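Long-range contacts in hypothetical protein (Uncultured marine organism, PDB 2OD6), which is of unknown function but binds the fatty acid 10-oxohexadecanoic acid in the pocket of a dimeric ferredoxin-like fold: residues P5-F10 with R103-M108; S9-D14 with V61-E66; K40-L45 with E74-Y79. All blocks are in the same frame, centred on the assembly; numbering follows the deposited sequence.

Contact 1: residues P5-F10 with R103-M108; sequences PKFTSF and RCLVVM. With OHA (10-oxohexadecanoic acid), chain E.
F7 and L105 face each other as a non-hydrogen-bonded pair where the first and last strands of the ferredoxin-like sheet run antiparallel. Packing is tightest here: methyl CD2 of L105 sits over one face of the F7 ring, 3.2 Å from CZ, the side chains pointing the same way. A flat ring beside a branched leucine suits this non-polar spot, which W53 of the second subunit helps to cover; replacing F7 by an alanine is likely to leave CD2 of L105 without its aromatic cover and open a gap beside that tryptophan. At the next pair, T8 and C104 exchange backbone bonds, and the small, polarisable C104 makes a sulfur-aromatic contact, SG lying at the edge of the F10 ring 3.7 Å from CE2. K6 is held firmly at its backbone, V106 N reaching K6 O at 3.0 Å. C104 to V106 also pair antiparallel with a strand of the second subunit, carrying the sheet across the interface. By contrast, partly exposed P5 packs loosely, CG no nearer than 4.4 Å to CD1 of L105, and the end of K6 leads outward to a salt bridge with E109. Toward the ligand, R103 is extended from CG to NE and, in the conformer described, brings NH2 within 2.7 Å of ligand O3. OG of S9 accepts from a water and hydrogen-bonds O2 of the fatty acid at 2.8 Å.

Contact 2: residues S9-D14 with V61-E66; sequences SFTTAD and VVMTYE. With OHA (10-oxohexadecanoic acid), chain E.
T11 and M63, a selenomethionine here, form the middle hydrogen-bonded pair of two antiparallel strands, where backbone bonding dominates. Six N-H...O=C bonds in three reciprocal sets join S9 with Y65, T11 with M63 and A13 with V61. T11 N to M63 O and M63 N to T11 O are both 2.8 Å, the latter nearly straight (176°). Between sets, alpha C-H groups lean on the same carbonyls, as F10 CA does on M63 O.

Apolar contacts divide between two faces. On that of F10, T12, V62 and T64, methyl CG2 of T64 reaches CD1 of the F10 ring at 3.7 Å, and V62 CG1 lies near the ring plane at its edge. Beta-branched valine and threonine suit such extended backbone. On the other face the small A13 meets CG2 of V61.

Ligand contacts occupy this second face. The bend of M63 at chi3 (-73°) brings methyl CE within 3.7 Å of T11 CG2 and 3.8 Å of ligand C10. Y65 offers one ring face to ligand C15, while its hydroxyl OH donates to the keto oxygen O1 at 3.2 Å, pairing the mid-chain carbonyl with a polar group.

Strand 98-109 flanks S9-D14, where T101 bonds the T11 hydroxyl, and strand 44-52 flanks V61-E66; helix 18-40 packs under V61 and M63, while the second subunit covers F10, V62 and T64.

Contact 3: residues K40-L45 with E74-Y79; sequences KSRGLL and EANIAY. With OHA (10-oxohexadecanoic acid), chain E; EDO (1,2-ethanediol), chain F.
R42 lays its side chain across Y79 where a Schellman motif ends helix 18-40 beside helix 70-85 of the ferredoxin-like fold. At the charged end, CD1 of Y79 lies over the centre of the guanidinium, 3.7 Å above its plane, with the guanidinium and ring planes tilted 29° apart. The two side chains cross at about a right angle. Nearer the backbone, NE of R42 comes within 3.5 Å of CB of Y79, and CD of R42 follows at 3.6 Å from the same CB. The torsion about CA-CB of Y79 (chi1 163°) turns the ring away from its own backbone N and toward the helix 18-40 side, where W35 and M39 also touch it. Arginine suits this place because its long extended chain can reach Y79 while NH1 keeps a salt bridge with E38, which probably steadies the group's rotation.

Apolar and steric contacts are fewer. A75 presents only a methyl, CB lying 4.2 Å from CB of R42, letting the turn approach the helix. G43 has a positive phi (102°), where a CB would press on the carbonyl oxygen of R42; as C-prime residue without a side chain it lets the chain leave the helix and enter strand 44-52.

Among the polar groups, the amide nitrogen ND2 of N76 lies near the turn but is hydrogen-bonded to S72 O in its own helix and weakly to M39 O. A water bridges the segments, accepting from NE of R42 in the guanidinium plane and donating to O of A75 at 2.7 Å.

In the fold
All three contacts reach the same fatty acid, contact 3 only through I77 of its helix. Contacts 1 and 2 share S9 and F10 on the central strand 7-15, their centres about 13 Å apart, and set strand 98-109 on one side of it and strand 59-67 on the other. Contact 3, about 14 Å from contact 1 and 16 Å from contact 2 between centres, brings in helix 70-85, whose I77 places CD1 3.5 Å from ligand C16. Strand 44-52 ties it to contact 2, with L45 N probably hydrogen-bonded to E66 O at 2.6 Å. S9 and R103 hold the carboxylate, while T11, M63 and Y65 of contact 2 line the alkyl chain from beside it to the keto group.

Contact 1: residues P5-F10 with R103-M108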
loop_
_atom_site.group_PDB
_atom_site.type_symbol
_atom_site.label_atom_id
_atom_site.label_comp_id
_atom_site.label_asym_id
_atom_site.label_seq_id
_atom_site.Cartn_x
_atom_site.Cartn_y
_atom_site.Cartn_z
ATOM N N PRO A 5 -16.521 -2.682 5.435
ATOM C CA PRO A 5 -15.292 -2.801 4.638
ATOM C C PRO A 5 -14.064 -3.187 5.429
ATOM O O PRO A 5 -13.957 -2.844 6.615
ATOM C CB PRO A 5 -15.098 -1.386 4.075
ATOM C CG PRO A 5 -15.733 -0.513 5.080
ATOM C CD PRO A 5 -16.912 -1.278 5.626
ATOM N N LYS A 6 -13.126 -3.854 4.751
ATOM C CA LYS A 6 -11.800 -4.039 5.275
ATOM C C LYS A 6 -11.114 -2.693 5.405
ATOM O O LYS A 6 -11.440 -1.722 4.720
ATOM C CB LYS A 6 -10.979 -4.952 4.366
ATOM C CG LYS A 6 -11.478 -6.366 4.377
ATOM C CD LYS A 6 -11.168 -7.142 3.148
ATOM C CE LYS A 6 -9.749 -7.536 3.012
ATOM N NZ LYS A 6 -9.703 -8.873 2.322
ATOM N N PHE A 7 -10.174 -2.647 6.310
ATOM C CA PHE A 7 -9.354 -1.475 6.565
ATOM C C PHE A 7 -7.875 -1.823 6.258
ATOM O O PHE A 7 -7.449 -2.942 6.556
ATOM C CB PHE A 7 -9.458 -1.064 8.038
ATOM C CG PHE A 7 -10.531 -0.052 8.323
ATOM C CD1 PHE A 7 -11.832 -0.250 7.887
ATOM C CD2 PHE A 7 -10.235 1.108 9.019
ATOM C CE1 PHE A 7 -12.839 0.690 8.149
ATOM C CE2 PHE A 7 -11.239 2.047 9.292
ATOM C CZ PHE A 7 -12.536 1.830 8.853
ATOM N N THR A 8 -7.132 -0.873 5.668
ATOM C CA THR A 8 -5.703 -1.023 5.346
ATOM C C THR A 8 -4.954 0.248 5.598
ATOM O O THR A 8 -5.383 1.304 5.177
ATOM C CB THR A 8 -5.473 -1.421 3.885
ATOM O OG1 THR A 8 -6.119 -2.675 3.635
ATOM C CG2 THR A 8 -3.970 -1.635 3.566
ATOM N N SER A 9 -3.838 0.121 6.307
ATOM C CA SER A 9 -2.959 1.235 6.603
ATOM C C SER A 9 -1.649 1.016 5.857
ATOM O O SER A 9 -1.201 -0.136 5.746
ATOM C CB SER A 9 -2.716 1.295 8.074
ATOM O OG SER A 9 -3.905 1.524 8.774
ATOM N N PHE A 10 -1.067 2.103 5.346
ATOM C CA PHE A 10 0.223 2.076 4.664
ATOM C C PHE A 10 1.096 3.004 5.378
ATOM O O PHE A 10 0.820 4.195 5.386
ATOM C CB PHE A 10 0.108 2.556 3.213
ATOM C CG PHE A 10 -0.901 1.810 2.414
ATOM C CD1 PHE A 10 -0.583 0.617 1.791
ATOM C CD2 PHE A 10 -2.191 2.287 2.309
ATOM C CE1 PHE A 10 -1.532 -0.075 1.056
ATOM C CE2 PHE A 10 -3.144 1.597 1.573
ATOM C CZ PHE A 10 -2.822 0.414 0.955
ATOM N N ARG A 103 -4.203 5.767 6.288
ATOM C CA ARG A 103 -5.204 4.787 6.713
ATOM C C ARG A 103 -6.409 4.850 5.780
ATOM O O ARG A 103 -6.954 5.942 5.526
ATOM C CB ARG A 103 -5.617 5.051 8.154
ATOM C CG ARG A 103 -4.430 5.072 9.123
ATOM C CD ARG A 103 -4.859 5.178 10.571
ATOM N NE ARG A 103 -3.814 4.677 11.461
ATOM C CZ ARG A 103 -2.788 5.393 11.915
ATOM N NH1 ARG A 103 -2.654 6.679 11.606
ATOM N NH2 ARG A 103 -1.892 4.817 12.709
ATOM N N CYS A 104 -6.830 3.668 5.316
ATOM C CA CYS A 104 -7.819 3.503 4.244
ATOM C C CYS A 104 -8.917 2.505 4.576
ATOM O O CYS A 104 -8.777 1.701 5.472
ATOM C CB CYS A 104 -7.116 3.003 2.961
ATOM S SG CYS A 104 -5.734 4.100 2.488
ATOM N N LEU A 105 -10.014 2.613 3.827
ATOM C CA LEU A 105 -11.028 1.583 3.645
ATOM C C LEU A 105 -10.832 1.012 2.281
ATOM O O LEU A 105 -10.565 1.744 1.336
ATOM C CB LEU A 105 -12.454 2.161 3.556
ATOM C CG LEU A 105 -12.911 3.323 4.389
ATOM C CD1 LEU A 105 -14.386 3.552 4.088
ATOM C CD2 LEU A 105 -12.689 2.967 5.834
ATOM N N VAL A 106 -11.055 -0.281 2.150
ATOM C CA VAL A 106 -10.958 -0.958 0.850
ATOM C C VAL A 106 -12.242 -0.676 0.070
ATOM O O VAL A 106 -13.354 -0.976 0.523
ATOM C CB VAL A 106 -10.769 -2.462 1.023
ATOM C CG1 VAL A 106 -10.715 -3.158 -0.341
ATOM C CG2 VAL A 106 -9.522 -2.755 1.847
ATOM N N VAL A 107 -12.074 -0.065 -1.092
ATOM C CA VAL A 107 -13.170 0.217 -2.023
ATOM C C VAL A 107 -13.430 -1.014 -2.927
ATOM O O VAL A 107 -14.564 -1.419 -3.108
ATOM C CB VAL A 107 -12.832 1.491 -2.865
ATOM C CG1 VAL A 107 -13.917 1.797 -3.937
ATOM C CG2 VAL A 107 -12.659 2.655 -1.916
HETATM N N MSE A 108 -12.364 -1.577 -3.489
HETATM C CA MSE A 108 -12.447 -2.728 -4.383
HETATM C C MSE A 108 -11.230 -3.612 -4.186
HETATM O O MSE A 108 -10.176 -3.124 -3.835
HETATM C CB MSE A 108 -12.520 -2.236 -5.837
HETATM C CG MSE A 108 -11.588 -2.911 -6.874
HETATM SE SE MSE A 108 -11.977 -2.097 -8.634
HETATM C CE MSE A 108 -11.905 -0.246 -8.170
HETATM O O2 OHA E . -2.685 0.500 11.067
HETATM C C16 OHA E . -1.809 1.253 11.484
HETATM O O3 OHA E . -2.052 2.536 11.335
HETATM C C15 OHA E . -0.539 0.777 12.173
HETATM C C14 OHA E . 0.579 1.837 12.135
HETATM C C13 OHA E . 1.804 1.548 13.038
HETATM C C12 OHA E . 3.163 1.564 12.308
HETATM C C11 OHA E . 4.398 1.781 13.225
HETATM C C10 OHA E . 5.597 0.841 12.986
HETATM C C9 OHA E . 5.371 -0.524 13.675
HETATM C C8 OHA E . 6.253 -1.701 13.197
HETATM C C7 OHA E . 5.752 -3.032 13.777
HETATM O O1 OHA E . 4.874 -3.675 13.206
HETATM C C6 OHA E . 6.274 -3.620 15.069
HETATM C C5 OHA E . 7.451 -2.850 15.665
HETATM C C4 OHA E . 7.988 -3.578 16.911
HETATM C C3 OHA E . 9.281 -2.999 17.518
HETATM C C2 OHA E . 10.469 -2.858 16.556
HETATM C C1 OHA E . 10.870 -1.397 16.410
HETATM O O HOH W 1 -6.847 1.635 8.308
#

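Contact 2: residues S9-D14 with V61-E66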
loop_
_atom_site.group_PDB
_atom_site.type_symbol
_atom_site.label_atom_id
_atom_site.label_comp_id
_atom_site.label_asym_id
_atom_site.label_seq_id
_atom_site.Cartn_x
_atom_site.Cartn_y
_atom_site.Cartn_z
ATOM N N SER A 9 -3.838 0.121 6.307
ATOM C CA SER A 9 -2.959 1.235 6.603
ATOM C C SER A 9 -1.649 1.016 5.857
ATOM O O SER A 9 -1.201 -0.136 5.746
ATOM C CB SER A 9 -2.716 1.295 8.074
ATOM O OG SER A 9 -3.905 1.524 8.774
ATOM N N PHE A 10 -1.067 2.103 5.346
ATOM C CA PHE A 10 0.223 2.076 4.664
ATOM C C PHE A 10 1.096 3.004 5.378
ATOM O O PHE A 10 0.820 4.195 5.386
ATOM C CB PHE A 10 0.108 2.556 3.213
ATOM C CG PHE A 10 -0.901 1.810 2.414
ATOM C CD1 PHE A 10 -0.583 0.617 1.791
ATOM C CD2 PHE A 10 -2.191 2.287 2.309
ATOM C CE1 PHE A 10 -1.532 -0.075 1.056
ATOM C CE2 PHE A 10 -3.144 1.597 1.573
ATOM C CZ PHE A 10 -2.822 0.414 0.955
ATOM N N THR A 11 2.095 2.475 6.056
ATOM C CA THR A 11 3.044 3.373 6.770
ATOM C C THR A 11 4.278 3.463 5.914
ATOM O O THR A 11 4.884 2.406 5.578
ATOM C CB THR A 11 3.342 2.766 8.141
ATOM O OG1 THR A 11 2.128 2.709 8.900
ATOM C CG2 THR A 11 4.375 3.560 8.905
ATOM N N THR A 12 4.733 4.690 5.667
ATOM C CA THR A 12 5.969 4.927 4.951
ATOM C C THR A 12 6.970 5.371 5.981
ATOM O O THR A 12 6.713 6.294 6.789
ATOM C CB THR A 12 5.839 5.968 3.778
ATOM O OG1 THR A 12 4.892 5.463 2.823
ATOM C CG2 THR A 12 7.203 6.206 3.096
ATOM N N ALA A 13 8.090 4.667 5.977
ATOM C CA ALA A 13 9.188 4.901 6.875
ATOM C C ALA A 13 10.449 5.346 6.111
ATOM O O ALA A 13 10.960 4.605 5.279
ATOM C CB ALA A 13 9.417 3.620 7.610
ATOM N N ASP A 14 10.994 6.523 6.424
ATOM C CA ASP A 14 12.166 7.033 5.749
ATOM C C ASP A 14 13.301 7.170 6.700
ATOM O O ASP A 14 13.079 7.628 7.799
ATOM C CB ASP A 14 11.944 8.463 5.290
ATOM C CG ASP A 14 11.577 8.548 3.867
ATOM O OD1 ASP A 14 10.446 8.129 3.567
ATOM O OD2 ASP A 14 12.425 9.015 3.072
ATOM N N VAL A 61 10.815 2.252 3.203
ATOM C CA VAL A 61 9.949 1.045 3.122
ATOM C C VAL A 61 8.547 1.484 3.256
ATOM O O VAL A 61 8.234 2.426 3.937
ATOM C CB VAL A 61 10.332 0.017 4.195
ATOM C CG1 VAL A 61 11.805 -0.460 3.933
ATOM C CG2 VAL A 61 10.170 0.559 5.621
ATOM N N VAL A 62 7.643 0.750 2.611
ATOM C CA VAL A 62 6.246 0.887 2.904
ATOM C C VAL A 62 5.786 -0.398 3.590
ATOM O O VAL A 62 5.976 -1.496 3.079
ATOM C CB VAL A 62 5.378 1.148 1.613
ATOM C CG1 VAL A 62 3.849 1.145 1.932
ATOM C CG2 VAL A 62 5.788 2.480 0.990
HETATM N N MSE A 63 5.134 -0.221 4.737
HETATM C CA MSE A 63 4.556 -1.278 5.516
HETATM C C MSE A 63 3.026 -1.322 5.350
HETATM O O MSE A 63 2.330 -0.291 5.490
HETATM C CB MSE A 63 4.988 -1.061 6.955
HETATM C CG MSE A 63 6.501 -1.226 7.106
HETATM SE SE MSE A 63 6.925 -1.100 9.007
HETATM C CE MSE A 63 6.682 0.736 9.300
ATOM N N THR A 64 2.469 -2.471 5.022
ATOM C CA THR A 64 1.076 -2.518 4.834
ATOM C C THR A 64 0.494 -3.395 5.948
ATOM O O THR A 64 1.039 -4.442 6.247
ATOM C CB THR A 64 0.685 -3.082 3.439
ATOM O OG1 THR A 64 0.973 -4.473 3.433
ATOM C CG2 THR A 64 1.457 -2.383 2.313
ATOM N N TYR A 65 -0.594 -2.928 6.565
ATOM C CA TYR A 65 -1.352 -3.676 7.556
ATOM C C TYR A 65 -2.751 -3.910 7.010
ATOM O O TYR A 65 -3.492 -2.961 6.795
ATOM C CB TYR A 65 -1.441 -2.844 8.818
ATOM C CG TYR A 65 -0.129 -2.558 9.411
ATOM C CD1 TYR A 65 0.595 -1.447 8.979
ATOM C CD2 TYR A 65 0.433 -3.382 10.378
ATOM C CE1 TYR A 65 1.861 -1.130 9.512
ATOM C CE2 TYR A 65 1.723 -3.062 10.933
ATOM C CZ TYR A 65 2.396 -1.950 10.477
ATOM O OH TYR A 65 3.608 -1.665 10.993
ATOM N N GLU A 66 -3.121 -5.140 6.743
ATOM C CA GLU A 66 -4.412 -5.415 6.193
ATOM C C GLU A 66 -5.303 -5.979 7.309
ATOM O O GLU A 66 -5.072 -7.081 7.774
ATOM C CB GLU A 66 -4.315 -6.451 5.073
ATOM C CG GLU A 66 -3.798 -5.870 3.771
ATOM C CD GLU A 66 -3.454 -6.905 2.753
ATOM O OE1 GLU A 66 -4.291 -7.785 2.419
ATOM O OE2 GLU A 66 -2.317 -6.809 2.267
HETATM O O2 OHA E . -2.685 0.500 11.067
HETATM C C16 OHA E . -1.809 1.253 11.484
HETATM O O3 OHA E . -2.052 2.536 11.335
HETATM C C15 OHA E . -0.539 0.777 12.173
HETATM C C14 OHA E . 0.579 1.837 12.135
HETATM C C13 OHA E . 1.804 1.548 13.038
HETATM C C12 OHA E . 3.163 1.564 12.308
HETATM C C11 OHA E . 4.398 1.781 13.225
HETATM C C10 OHA E . 5.597 0.841 12.986
HETATM C C9 OHA E . 5.371 -0.524 13.675
HETATM C C8 OHA E . 6.253 -1.701 13.197
HETATM C C7 OHA E . 5.752 -3.032 13.777
HETATM O O1 OHA E . 4.874 -3.675 13.206
HETATM C C6 OHA E . 6.274 -3.620 15.069
HETATM C C5 OHA E . 7.451 -2.850 15.665
HETATM C C4 OHA E . 7.988 -3.578 16.911
HETATM C C3 OHA E . 9.281 -2.999 17.518
HETATM C C2 OHA E . 10.469 -2.858 16.556
HETATM C C1 OHA E . 10.870 -1.397 16.410
#

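Contact 3: residues K40-L45 with E74-Y79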
loop_
_atom_site.group_PDB
_atom_site.type_symbol
_atom_site.label_atom_id
_atom_site.label_comp_id
_atom_site.label_asym_id
_atom_site.label_seq_id
_atom_site.Cartn_x
_atom_site.Cartn_y
_atom_site.Cartn_z
ATOM N N LYS A 40 -2.583 -10.522 14.686
ATOM C CA LYS A 40 -3.468 -11.424 14.006
ATOM C C LYS A 40 -4.558 -11.891 14.920
ATOM O O LYS A 40 -5.694 -12.063 14.470
ATOM C CB LYS A 40 -2.722 -12.609 13.405
ATOM C CG LYS A 40 -1.842 -12.220 12.235
ATOM C CD LYS A 40 -1.521 -13.430 11.401
ATOM C CE LYS A 40 -0.819 -13.023 10.111
ATOM N NZ LYS A 40 -0.267 -14.255 9.474
ATOM N N SER A 41 -4.254 -12.071 16.214
ATOM C CA SER A 41 -5.286 -12.478 17.172
ATOM C C SER A 41 -6.323 -11.372 17.341
ATOM O O SER A 41 -7.397 -11.625 17.876
ATOM C CB SER A 41 -4.684 -12.811 18.537
ATOM O OG SER A 41 -4.298 -11.612 19.208
ATOM N N ARG A 42 -5.979 -10.155 16.914
ATOM C CA ARG A 42 -6.882 -9.001 16.934
ATOM C C ARG A 42 -7.462 -8.646 15.585
ATOM O O ARG A 42 -8.120 -7.604 15.445
ATOM C CB ARG A 42 -6.142 -7.807 17.518
ATOM C CG ARG A 42 -5.804 -7.997 18.960
ATOM C CD ARG A 42 -4.869 -6.916 19.438
ATOM N NE ARG A 42 -4.737 -6.964 20.879
ATOM C CZ ARG A 42 -3.953 -7.804 21.551
ATOM N NH1 ARG A 42 -3.199 -8.693 20.927
ATOM N NH2 ARG A 42 -3.942 -7.761 22.872
ATOM N N GLY A 43 -7.205 -9.483 14.579
ATOM C CA GLY A 43 -7.810 -9.298 13.244
ATOM C C GLY A 43 -6.968 -8.698 12.131
ATOM O O GLY A 43 -7.505 -8.341 11.094
ATOM N N LEU A 44 -5.665 -8.576 12.337
ATOM C CA LEU A 44 -4.709 -8.368 11.250
ATOM C C LEU A 44 -4.768 -9.576 10.335
ATOM O O LEU A 44 -4.627 -10.710 10.783
ATOM C CB LEU A 44 -3.266 -8.205 11.765
ATOM C CG LEU A 44 -2.186 -7.812 10.723
ATOM C CD1 LEU A 44 -2.312 -6.385 10.257
ATOM C CD2 LEU A 44 -0.815 -8.042 11.307
ATOM N N LEU A 45 -5.005 -9.330 9.049
ATOM C CA LEU A 45 -5.036 -10.421 8.065
ATOM C C LEU A 45 -3.632 -10.672 7.471
ATOM O O LEU A 45 -3.234 -11.828 7.280
ATOM C CB LEU A 45 -6.071 -10.141 6.960
ATOM C CG LEU A 45 -7.583 -10.187 7.227
ATOM C CD1 LEU A 45 -8.305 -9.665 5.950
ATOM C CD2 LEU A 45 -8.117 -11.568 7.660
ATOM N N GLU A 74 -9.059 -0.891 14.951
ATOM C CA GLU A 74 -9.063 -0.200 16.228
ATOM C C GLU A 74 -8.402 -1.006 17.361
ATOM O O GLU A 74 -7.685 -0.435 18.186
ATOM C CB GLU A 74 -10.493 0.219 16.606
ATOM C CG GLU A 74 -11.027 1.369 15.737
ATOM C CD GLU A 74 -12.482 1.751 16.035
ATOM O OE1 GLU A 74 -13.047 1.226 17.007
ATOM O OE2 GLU A 74 -13.060 2.563 15.277
ATOM N N ALA A 75 -8.659 -2.314 17.417
ATOM C CA ALA A 75 -8.074 -3.187 18.432
ATOM C C ALA A 75 -6.575 -3.277 18.250
ATOM O O ALA A 75 -5.827 -3.413 19.205
ATOM C CB ALA A 75 -8.680 -4.579 18.362
ATOM N N ASN A 76 -6.139 -3.229 17.009
ATOM C CA ASN A 76 -4.719 -3.281 16.699
ATOM C C ASN A 76 -3.946 -2.004 17.035
ATOM O O ASN A 76 -2.847 -2.088 17.586
ATOM C CB ASN A 76 -4.531 -3.714 15.239
ATOM C CG ASN A 76 -4.506 -5.226 15.102
ATOM O OD1 ASN A 76 -3.589 -5.857 15.591
ATOM N ND2 ASN A 76 -5.525 -5.806 14.488
ATOM N N ILE A 77 -4.517 -0.831 16.737
ATOM C CA ILE A 77 -3.987 0.459 17.214
ATOM C C ILE A 77 -3.913 0.531 18.739
ATOM O O ILE A 77 -2.963 1.056 19.312
ATOM C CB ILE A 77 -4.876 1.632 16.705
ATOM C CG1 ILE A 77 -4.813 1.726 15.186
ATOM C CG2 ILE A 77 -4.505 2.941 17.381
ATOM C CD1 ILE A 77 -3.496 1.329 14.564
ATOM N N ALA A 78 -4.939 0.012 19.396
ATOM C CA ALA A 78 -4.970 -0.070 20.839
ATOM C C ALA A 78 -3.800 -0.897 21.352
ATOM O O ALA A 78 -3.087 -0.486 22.263
ATOM C CB ALA A 78 -6.288 -0.670 21.296
ATOM N N TYR A 79 -3.609 -2.065 20.754
ATOM C CA TYR A 79 -2.525 -2.961 21.114
ATOM C C TYR A 79 -1.186 -2.275 20.891
ATOM O O TYR A 79 -0.301 -2.368 21.723
ATOM C CB TYR A 79 -2.580 -4.260 20.284
ATOM C CG TYR A 79 -1.294 -5.029 20.312
ATOM C CD1 TYR A 79 -0.915 -5.731 21.452
ATOM C CD2 TYR A 79 -0.434 -5.035 19.222
ATOM C CE1 TYR A 79 0.288 -6.432 21.497
ATOM C CE2 TYR A 79 0.804 -5.738 19.259
ATOM C CZ TYR A 79 1.142 -6.427 20.391
ATOM O OH TYR A 79 2.331 -7.122 20.452
HETATM O O2 OHA E . -2.685 0.500 11.067
HETATM C C16 OHA E . -1.809 1.253 11.484
HETATM O O3 OHA E . -2.052 2.536 11.335
HETATM C C15 OHA E . -0.539 0.777 12.173
HETATM C C14 OHA E . 0.579 1.837 12.135
HETATM C C13 OHA E . 1.804 1.548 13.038
HETATM C C12 OHA E . 3.163 1.564 12.308
HETATM C C11 OHA E . 4.398 1.781 13.225
HETATM C C10 OHA E . 5.597 0.841 12.986
HETATM C C9 OHA E . 5.371 -0.524 13.675
HETATM C C8 OHA E . 6.253 -1.701 13.197
HETATM C C7 OHA E . 5.752 -3.032 13.777
HETATM O O1 OHA E . 4.874 -3.675 13.206
HETATM C C6 OHA E . 6.274 -3.620 15.069
HETATM C C5 OHA E . 7.451 -2.850 15.665
HETATM C C4 OHA E . 7.988 -3.578 16.911
HETATM C C3 OHA E . 9.281 -2.999 17.518
HETATM C C2 OHA E . 10.469 -2.858 16.556
HETATM C C1 OHA E . 10.870 -1.397 16.410
HETATM C C1 EDO F . -12.087 4.261 12.810
HETATM O O1 EDO F . -11.463 4.735 14.006
HETATM C C2 EDO F . -12.435 5.462 11.932
HETATM O O2 EDO F . -13.171 5.035 10.776
HETATM O O HOH W 2 -6.317 -4.211 21.730
#